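Local coordinates for protein putative fimbrium subunit Fim1C (Bacteroides uniformis, PDB 4K4K) that may form part of the tip of a fimbrium, a surface filament through which the bacterium adheres and builds biofilms, at residues Gly11-Glu16 / Thr129-Ala134; Arg54-Ala59 / Gln73-Pro78; Arg84-Tyr89 / Glu124-Thr129. One frame throughout, in Å; residues are numbered along the deposited sequence. Where two conformers were deposited one is given.

Interaction 1: Gly11-Glu16 / Thr129-Ala134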
loop_
_atom_site.group_PDB
_atom_site.type_symbol
_atom_site.label_atom_id
_atom_site.label_comp_id
_atom_site.label_asym_id
_atom_site.label_seq_id
_atom_site.Cartn_x
_atom_site.Cartn_y
_atom_site.Cartn_z
ATOM N N GLY A 11 15.394 29.968 -18.140
ATOM C CA GLY A 11 15.214 30.483 -16.781
ATOM C C GLY A 11 14.161 29.860 -15.886
ATOM O O GLY A 11 14.103 30.173 -14.688
ATOM N N ARG A 12 13.263 29.052 -16.456
ATOM C CA ARG A 12 12.192 28.444 -15.663
ATOM C C ARG A 12 12.773 27.340 -14.768
ATOM O O ARG A 12 13.693 26.642 -15.179
ATOM C CB ARG A 12 11.079 27.913 -16.575
ATOM C CG ARG A 12 10.434 29.027 -17.432
ATOM C CD ARG A 12 9.302 28.494 -18.296
ATOM N NE ARG A 12 9.779 27.462 -19.219
ATOM C CZ ARG A 12 9.041 26.452 -19.672
ATOM N NH1 ARG A 12 7.767 26.330 -19.309
ATOM N NH2 ARG A 12 9.573 25.555 -20.489
ATOM N N VAL A 13 12.278 27.222 -13.526
ATOM C CA VAL A 13 12.835 26.257 -12.601
ATOM C C VAL A 13 11.827 25.154 -12.370
ATOM O O VAL A 13 10.765 25.397 -11.807
ATOM C CB VAL A 13 13.294 26.924 -11.268
ATOM C CG1 VAL A 13 13.856 25.880 -10.305
ATOM C CG2 VAL A 13 14.335 28.022 -11.523
ATOM N N ALA A 14 12.172 23.938 -12.826
ATOM C CA ALA A 14 11.324 22.787 -12.687
ATOM C C ALA A 14 11.488 22.138 -11.318
ATOM O O ALA A 14 12.571 22.156 -10.729
ATOM C CB ALA A 14 11.668 21.784 -13.776
ATOM N N LEU A 15 10.437 21.482 -10.863
ATOM C CA LEU A 15 10.495 20.676 -9.651
ATOM C C LEU A 15 11.541 19.550 -9.816
ATOM O O LEU A 15 11.581 18.882 -10.861
ATOM C CB LEU A 15 9.105 20.055 -9.415
ATOM C CG LEU A 15 9.019 18.971 -8.322
ATOM C CD1 LEU A 15 9.261 19.578 -6.928
ATOM C CD2 LEU A 15 7.657 18.290 -8.379
ATOM N N GLU A 16 12.369 19.323 -8.786
ATOM C CA GLU A 16 13.329 18.216 -8.795
ATOM C C GLU A 16 12.840 17.230 -7.728
ATOM O O GLU A 16 13.134 17.399 -6.535
ATOM C CB GLU A 16 14.762 18.689 -8.533
ATOM C CG GLU A 16 15.302 19.615 -9.618
ATOM C CD GLU A 16 16.684 20.198 -9.375
ATOM O OE1 GLU A 16 17.383 19.746 -8.438
ATOM O OE2 GLU A 16 17.067 21.116 -10.137
ATOM N N THR A 129 14.429 28.862 -5.478
ATOM C CA THR A 129 15.837 28.924 -5.018
ATOM C C THR A 129 16.269 27.575 -4.424
ATOM O O THR A 129 17.456 27.343 -4.245
ATOM C CB THR A 129 16.080 30.079 -4.032
ATOM O OG1 THR A 129 15.458 29.751 -2.794
ATOM C CG2 THR A 129 15.572 31.427 -4.554
ATOM N N ASP A 130 15.312 26.678 -4.161
ATOM C CA ASP A 130 15.591 25.332 -3.669
ATOM C C ASP A 130 14.460 24.419 -4.166
ATOM O O ASP A 130 13.458 24.201 -3.489
ATOM C CB ASP A 130 15.792 25.293 -2.141
ATOM C CG ASP A 130 15.956 23.889 -1.590
ATOM O OD1 ASP A 130 16.717 23.088 -2.203
ATOM O OD2 ASP A 130 15.268 23.564 -0.593
ATOM N N PRO A 131 14.574 23.982 -5.436
ATOM C CA PRO A 131 13.472 23.241 -6.068
ATOM C C PRO A 131 13.471 21.737 -5.771
ATOM O O PRO A 131 12.728 20.986 -6.410
ATOM C CB PRO A 131 13.738 23.491 -7.557
ATOM C CG PRO A 131 15.249 23.514 -7.635
ATOM C CD PRO A 131 15.668 24.256 -6.399
ATOM N N LYS A 132 14.337 21.281 -4.870
ATOM C CA LYS A 132 14.411 19.838 -4.567
ATOM C C LYS A 132 13.364 19.455 -3.533
ATOM O O LYS A 132 13.305 20.051 -2.452
ATOM C CB LYS A 132 15.815 19.442 -4.075
ATOM C CG LYS A 132 16.948 19.777 -5.047
ATOM C CD LYS A 132 18.314 19.468 -4.426
ATOM C CE LYS A 132 19.092 20.668 -3.906
ATOM N NZ LYS A 132 20.069 20.258 -2.857
ATOM N N VAL A 133 12.529 18.476 -3.866
ATOM C CA VAL A 133 11.496 17.984 -2.950
ATOM C C VAL A 133 11.707 16.489 -2.792
ATOM O O VAL A 133 11.638 15.746 -3.784
ATOM C CB VAL A 133 10.044 18.316 -3.418
ATOM C CG1 VAL A 133 8.999 17.667 -2.508
ATOM C CG2 VAL A 133 9.811 19.828 -3.518
ATOM N N ALA A 134 11.935 16.044 -1.546
ATOM C CA ALA A 134 12.097 14.630 -1.246
ATOM C C ALA A 134 10.793 14.131 -0.648
ATOM O O ALA A 134 10.425 14.549 0.454
ATOM C CB ALA A 134 13.262 14.429 -0.286
#
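Glu16 O is gripped by two groups of the facing segment: Val133 N gives it a hydrogen bond of 2.9 Å, and Lys132 CA adds a C-H...O contact at 3.4 Å. Glu16 N answers with a bond to Pro131 O, nearly straight at 166°. Together they make a parallel bridge between Glu16 and Lys132, by which strand 132-150 takes up the short strand 16-18. Pro131 suits this place because the bridge uses its carbonyl and needs no N-H from it.

The proline ring also fills the join. With chi1 at 179°, Val13 swings CG1 to the far side from its own nitrogen; the two side chains cross at about a right angle, with Val13 CG1 3.6 Å from Pro131 CB. Deeper in, Leu15 CD1 presses on Val133 CG2 at 3.5 Å, a tight fit that Phe86 extends. On the exposed side, the extended Glu16 runs alongside Pro131, and Glu16 OE1 comes within 3.4 Å of Lys132 CG. The lysine chain bends at chi3 and carries its end away, leaving Lys132 NZ 6.2 Å from Glu16 OE1. The contact therefore rests on main-chain bonds and apolar side chains, of which Leu15 and Val133 are buried, while the opposite surface charges probably add only a diffuse attraction.

Interaction 2: Arg54-Ala59 / Gln73-Pro78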
loop_
_atom_site.group_PDB
_atom_site.type_symbol
_atom_site.label_atom_id
_atom_site.label_comp_id
_atom_site.label_asym_id
_atom_site.label_seq_id
_atom_site.Cartn_x
_atom_site.Cartn_y
_atom_site.Cartn_z
ATOM N N ARG A 54 -0.192 15.747 -11.473
ATOM C CA ARG A 54 0.825 15.726 -12.521
ATOM C C ARG A 54 1.540 14.372 -12.509
ATOM O O ARG A 54 2.028 13.955 -11.464
ATOM C CB ARG A 54 1.818 16.881 -12.304
ATOM C CG ARG A 54 1.172 18.266 -12.272
ATOM C CD ARG A 54 0.975 18.848 -13.660
ATOM N NE ARG A 54 0.466 20.218 -13.616
ATOM C CZ ARG A 54 1.156 21.296 -13.974
ATOM N NH1 ARG A 54 2.403 21.181 -14.412
ATOM N NH2 ARG A 54 0.597 22.494 -13.914
ATOM N N LYS A 55 1.605 13.688 -13.656
ATOM C CA LYS A 55 2.229 12.368 -13.721
ATOM C C LYS A 55 3.746 12.441 -13.724
ATOM O O LYS A 55 4.328 13.069 -14.597
ATOM C CB LYS A 55 1.742 11.615 -14.972
ATOM C CG LYS A 55 2.234 10.170 -15.035
ATOM C CD LYS A 55 1.870 9.510 -16.372
ATOM C CE LYS A 55 2.140 8.034 -16.353
ATOM N NZ LYS A 55 1.691 7.405 -17.626
ATOM N N TYR A 56 4.366 11.769 -12.750
ATOM C CA TYR A 56 5.824 11.646 -12.623
ATOM C C TYR A 56 6.162 10.173 -12.535
ATOM O O TYR A 56 5.463 9.428 -11.838
ATOM C CB TYR A 56 6.322 12.395 -11.383
ATOM C CG TYR A 56 6.572 13.867 -11.618
ATOM C CD1 TYR A 56 5.517 14.744 -11.877
ATOM C CD2 TYR A 56 7.853 14.400 -11.508
ATOM C CE1 TYR A 56 5.751 16.100 -12.119
ATOM C CE2 TYR A 56 8.094 15.756 -11.715
ATOM C CZ TYR A 56 7.037 16.607 -11.990
ATOM O OH TYR A 56 7.304 17.931 -12.249
ATOM N N THR A 57 7.228 9.739 -13.212
ATOM C CA THR A 57 7.598 8.324 -13.170
ATOM C C THR A 57 9.017 8.152 -12.717
ATOM O O THR A 57 9.814 9.069 -12.830
ATOM C CB THR A 57 7.421 7.629 -14.544
ATOM O OG1 THR A 57 8.351 8.176 -15.485
ATOM C CG2 THR A 57 6.007 7.705 -15.066
ATOM N N THR A 58 9.369 6.949 -12.293
ATOM C CA THR A 58 10.771 6.667 -11.973
ATOM C C THR A 58 11.266 5.508 -12.847
ATOM O O THR A 58 10.469 4.658 -13.246
ATOM C CB THR A 58 10.958 6.399 -10.462
ATOM O OG1 THR A 58 12.361 6.330 -10.188
ATOM C CG2 THR A 58 10.239 5.122 -9.978
ATOM N N ALA A 59 12.575 5.482 -13.148
ATOM C CA ALA A 59 13.225 4.382 -13.876
ATOM C C ALA A 59 14.203 3.669 -12.929
ATOM O O ALA A 59 14.725 2.592 -13.248
ATOM C CB ALA A 59 13.948 4.907 -15.107
ATOM N N GLN A 73 3.802 17.471 -18.376
ATOM C CA GLN A 73 3.352 17.388 -16.974
ATOM C C GLN A 73 4.286 18.130 -16.004
ATOM O O GLN A 73 4.004 18.176 -14.811
ATOM C CB GLN A 73 3.254 15.906 -16.544
ATOM C CG GLN A 73 2.247 15.057 -17.348
ATOM C CD GLN A 73 0.812 15.429 -17.058
ATOM O OE1 GLN A 73 0.315 15.266 -15.940
ATOM N NE2 GLN A 73 0.125 15.973 -18.049
ATOM N N THR A 74 5.418 18.659 -16.503
ATOM C CA THR A 74 6.419 19.311 -15.650
ATOM C C THR A 74 5.806 20.443 -14.800
ATOM O O THR A 74 5.106 21.343 -15.306
ATOM C CB THR A 74 7.614 19.840 -16.483
ATOM O OG1 THR A 74 8.172 18.785 -17.240
ATOM C CG2 THR A 74 8.721 20.405 -15.607
ATOM N N ILE A 75 6.089 20.381 -13.498
ATOM C CA ILE A 75 5.708 21.420 -12.556
ATOM C C ILE A 75 6.850 22.419 -12.485
ATOM O O ILE A 75 8.004 22.014 -12.242
ATOM C CB ILE A 75 5.388 20.840 -11.162
ATOM C CG1 ILE A 75 4.093 20.001 -11.181
ATOM C CG2 ILE A 75 5.283 22.001 -10.119
ATOM C CD1 ILE A 75 3.971 19.079 -9.917
ATOM N N TYR A 76 6.533 23.699 -12.678
ATOM C CA TYR A 76 7.521 24.786 -12.567
ATOM C C TYR A 76 7.215 25.646 -11.386
ATOM O O TYR A 76 6.052 25.979 -11.147
ATOM C CB TYR A 76 7.540 25.674 -13.825
ATOM C CG TYR A 76 8.018 24.934 -15.048
ATOM C CD1 TYR A 76 9.379 24.804 -15.324
ATOM C CD2 TYR A 76 7.112 24.326 -15.913
ATOM C CE1 TYR A 76 9.828 24.091 -16.441
ATOM C CE2 TYR A 76 7.546 23.604 -17.021
ATOM C CZ TYR A 76 8.903 23.509 -17.296
ATOM O OH TYR A 76 9.302 22.788 -18.395
ATOM N N PHE A 77 8.272 26.065 -10.668
ATOM C CA PHE A 77 8.087 26.963 -9.526
ATOM C C PHE A 77 7.665 28.355 -9.978
ATOM O O PHE A 77 8.070 28.768 -11.077
ATOM C CB PHE A 77 9.373 27.044 -8.718
ATOM C CG PHE A 77 9.507 25.872 -7.776
ATOM C CD1 PHE A 77 8.984 25.933 -6.488
ATOM C CD2 PHE A 77 10.167 24.713 -8.172
ATOM C CE1 PHE A 77 9.125 24.858 -5.605
ATOM C CE2 PHE A 77 10.268 23.620 -7.310
ATOM C CZ PHE A 77 9.748 23.701 -6.027
ATOM N N PRO A 78 6.872 29.083 -9.148
ATOM C CA PRO A 78 6.511 30.482 -9.508
ATOM C C PRO A 78 7.768 31.324 -9.768
ATOM O O PRO A 78 8.729 31.315 -8.975
ATOM C CB PRO A 78 5.759 30.989 -8.272
ATOM C CG PRO A 78 5.237 29.743 -7.599
ATOM C CD PRO A 78 6.297 28.696 -7.841
#
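Arg54, Lys55 and Tyr56 lie near the end of the second strand of a beta-hairpin, made by strands 37-44 and 47-57 of the fimbrillin-like fold, and each reaches the irregular segment 73-78 as the chain returns past them.

Two hydrogen bonds pair side chains with backbone N-H groups. Gln73 folds back at chi2 (-70°), bringing its amide over the strand, where Gln73 OE1 accepts from Lys55 N at 3.1 Å; the donor lies in the carbonyl plane, on a lone pair. In the other direction, the phenol of Tyr56 reaches out from the strand, and Ile75 N donates to Tyr56 OH at 3.0 Å, almost straight at 170°. A long, flat residue suits this place because its hydroxyl can satisfy a loop amide while its ring stays buried against Ile38 and Ile40.

The charged group of Arg54 turns its edge to the carbonyls of the loop. Arg54 NH1 gives Gln73 O a weak bond of 3.4 Å and also lies 2.9 Å from Thr74 O, while NE is held by Asn51 O. Both Arg54 and Gln73 were modelled in two conformers, so their contacts describe one of the states present.

Apolar packing centres on Ile75, whose side chain lies against both the arginine stem and the tyrosine ring. Ile75 CG1 meets Arg54 CG at 3.6 Å, and Ile75 CD1 approaches Tyr56 CE1 at 4.1 Å; the isoleucine continues inward onto Met42 and Phe86. Thr74 has its CB directed away from the strand and packs within its own segment, its CG2 sitting 3.5 Å above one face of the Tyr76 ring, offset toward the rim.

Interaction 3: Arg84-Tyr89 / Glu124-Thr129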
loop_
_atom_site.group_PDB
_atom_site.type_symbol
_atom_site.label_atom_id
_atom_site.label_comp_id
_atom_site.label_asym_id
_atom_site.label_seq_id
_atom_site.Cartn_x
_atom_site.Cartn_y
_atom_site.Cartn_z
ATOM N N ARG A 84 5.528 27.389 -2.333
ATOM C CA ARG A 84 4.439 26.466 -2.594
ATOM C C ARG A 84 4.659 25.212 -1.785
ATOM O O ARG A 84 5.801 24.928 -1.374
ATOM C CB ARG A 84 4.333 26.114 -4.103
ATOM C CG ARG A 84 3.929 27.264 -5.033
ATOM C CD ARG A 84 2.498 27.764 -4.772
ATOM N NE ARG A 84 2.125 28.798 -5.745
ATOM C CZ ARG A 84 2.406 30.084 -5.603
ATOM N NH1 ARG A 84 3.085 30.510 -4.544
ATOM N NH2 ARG A 84 2.082 30.948 -6.555
ATOM N N ASP A 85 3.585 24.433 -1.582
ATOM C CA ASP A 85 3.671 23.145 -0.890
ATOM C C ASP A 85 3.454 22.040 -1.882
ATOM O O ASP A 85 2.906 22.283 -2.959
ATOM C CB ASP A 85 2.624 23.067 0.226
ATOM C CG ASP A 85 2.648 24.274 1.139
ATOM O OD1 ASP A 85 3.754 24.813 1.389
ATOM O OD2 ASP A 85 1.568 24.679 1.601
ATOM N N PHE A 86 3.884 20.823 -1.541
ATOM C CA PHE A 86 3.804 19.700 -2.462
ATOM C C PHE A 86 3.263 18.501 -1.771
ATOM O O PHE A 86 3.664 18.217 -0.639
ATOM C CB PHE A 86 5.226 19.371 -3.040
ATOM C CG PHE A 86 5.713 20.453 -3.977
ATOM C CD1 PHE A 86 6.331 21.602 -3.483
ATOM C CD2 PHE A 86 5.474 20.364 -5.346
ATOM C CE1 PHE A 86 6.724 22.633 -4.343
ATOM C CE2 PHE A 86 5.856 21.393 -6.208
ATOM C CZ PHE A 86 6.485 22.519 -5.709
ATOM N N VAL A 87 2.403 17.766 -2.466
ATOM C CA VAL A 87 1.872 16.489 -1.992
ATOM C C VAL A 87 1.932 15.513 -3.161
ATOM O O VAL A 87 1.965 15.941 -4.317
ATOM C CB VAL A 87 0.437 16.567 -1.384
ATOM C CG1 VAL A 87 0.406 17.444 -0.140
ATOM C CG2 VAL A 87 -0.591 17.044 -2.423
ATOM N N ALA A 88 1.907 14.205 -2.865
ATOM C CA ALA A 88 1.930 13.175 -3.907
ATOM C C ALA A 88 1.269 11.922 -3.417
ATOM O O ALA A 88 1.109 11.721 -2.210
ATOM C CB ALA A 88 3.375 12.870 -4.347
ATOM N N TYR A 89 0.924 11.043 -4.361
ATOM C CA TYR A 89 0.349 9.753 -4.013
ATOM C C TYR A 89 0.805 8.718 -5.032
ATOM O O TYR A 89 1.240 9.050 -6.137
ATOM C CB TYR A 89 -1.214 9.803 -3.929
ATOM C CG TYR A 89 -1.841 9.894 -5.306
ATOM C CD1 TYR A 89 -1.864 11.101 -6.003
ATOM C CD2 TYR A 89 -2.309 8.748 -5.964
ATOM C CE1 TYR A 89 -2.365 11.173 -7.306
ATOM C CE2 TYR A 89 -2.792 8.809 -7.274
ATOM C CZ TYR A 89 -2.785 10.015 -7.953
ATOM O OH TYR A 89 -3.270 10.066 -9.241
ATOM N N GLU A 124 6.347 21.463 2.792
ATOM C CA GLU A 124 5.959 22.872 2.804
ATOM C C GLU A 124 7.073 23.870 2.478
ATOM O O GLU A 124 8.240 23.624 2.771
ATOM C CB GLU A 124 5.400 23.246 4.187
ATOM C CG GLU A 124 4.022 22.665 4.460
ATOM C CD GLU A 124 3.264 23.273 5.625
ATOM O OE1 GLU A 124 3.871 23.473 6.701
ATOM O OE2 GLU A 124 2.045 23.516 5.468
ATOM N N GLY A 125 6.657 25.026 1.938
ATOM C CA GLY A 125 7.509 26.197 1.756
ATOM C C GLY A 125 8.709 26.065 0.848
ATOM O O GLY A 125 9.795 26.551 1.182
ATOM N N LYS A 126 8.503 25.460 -0.323
ATOM C CA LYS A 126 9.558 25.354 -1.322
ATOM C C LYS A 126 9.418 26.456 -2.356
ATOM O O LYS A 126 8.307 26.824 -2.721
ATOM C CB LYS A 126 9.504 23.982 -2.016
ATOM C CG LYS A 126 9.809 22.809 -1.072
ATOM C CD LYS A 126 11.318 22.683 -0.869
ATOM C CE LYS A 126 11.769 21.703 0.175
ATOM N NZ LYS A 126 13.260 21.587 0.172
ATOM N N ASP A 127 10.535 26.934 -2.880
ATOM C CA ASP A 127 10.497 27.934 -3.930
ATOM C C ASP A 127 11.596 27.647 -4.982
ATOM O O ASP A 127 12.375 26.707 -4.827
ATOM C CB ASP A 127 10.601 29.347 -3.346
ATOM C CG ASP A 127 11.875 29.594 -2.574
ATOM O OD1 ASP A 127 12.962 29.369 -3.140
ATOM O OD2 ASP A 127 11.784 29.933 -1.384
ATOM N N LYS A 128 11.671 28.475 -6.032
ATOM C CA LYS A 128 12.632 28.271 -7.121
ATOM C C LYS A 128 14.103 28.312 -6.663
ATOM O O LYS A 128 14.942 27.812 -7.400
ATOM C CB LYS A 128 12.392 29.275 -8.256
ATOM C CG LYS A 128 12.719 30.724 -7.897
ATOM C CD LYS A 128 12.314 31.695 -9.001
ATOM C CE LYS A 128 13.495 32.158 -9.813
ATOM N NZ LYS A 128 13.068 32.971 -10.981
ATOM N N THR A 129 14.429 28.862 -5.478
ATOM C CA THR A 129 15.837 28.924 -5.018
ATOM C C THR A 129 16.269 27.575 -4.424
ATOM O O THR A 129 17.456 27.343 -4.245
ATOM C CB THR A 129 16.080 30.079 -4.032
ATOM O OG1 THR A 129 15.458 29.751 -2.794
ATOM C CG2 THR A 129 15.572 31.427 -4.554
#
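An antiparallel hydrogen-bonded pair, Arg84 with Lys126, joins the start of strand 84-90 to the end of strand 118-126. Arg84 N donates to Lys126 O and Lys126 N to Arg84 O, each at 2.9 Å. Further along, Phe86 and Val123 are joined by a backbone hydrogen bond, so Glu124 and Gly125 together face the single residue Asp85, consistent with a beta bulge. Gly125 takes a positive phi of 62°, a conformation that glycine adopts readily.

Asp85 serves this irregular place. With CG anti to its carbonyl carbon (chi1 -50°), its carboxylate reaches across, and Asp85 OD1 accepts from Gly125 N at 3.0 Å, the N-H meeting the oxygen nearly along its C-O axis. An alanine here would remove that acceptor and would probably leave the Gly125 N-H without its mate and the bulge less firmly fixed. Asp85 OD2 also lies 4.1 Å from Glu124 OE2, and the two like charges may raise each other's pKa slightly.

Lys126 sets its CB 3.9 Å from Phe86 CE1, while its ammonium turns away to a salt bridge with Asp130. Arg84 is likewise paired with Asp49. Strand 84-90 thus runs between strands 37-44 and 118-126, with Phe86 reaching Met42 on one neighbour and Val133 and Phe135 on strand 132-150.

In the fold
The three contacts cluster at one end of the elongated chain, their centres 9 to 12 Å apart. Interactions 2 and 3 follow each other along the sequence, and both are nested within the loop that interaction 1 closes. Residues 73-78 lie beside residues 11-16, with probable backbone bonds from Phe77 N to Val13 O and from Leu15 N to Ile75 O. Phe77, from interaction 2, packs on Pro131 of interaction 1 and Phe86 of interaction 3, and so links the three. Interactions 1 and 3 share Thr129 and the turn between neighbouring strands 118-126 and 132-150, which Lys126 spans to Asp130. Early and later parts of the chain are thus tied together at this end of the beta-rich fold.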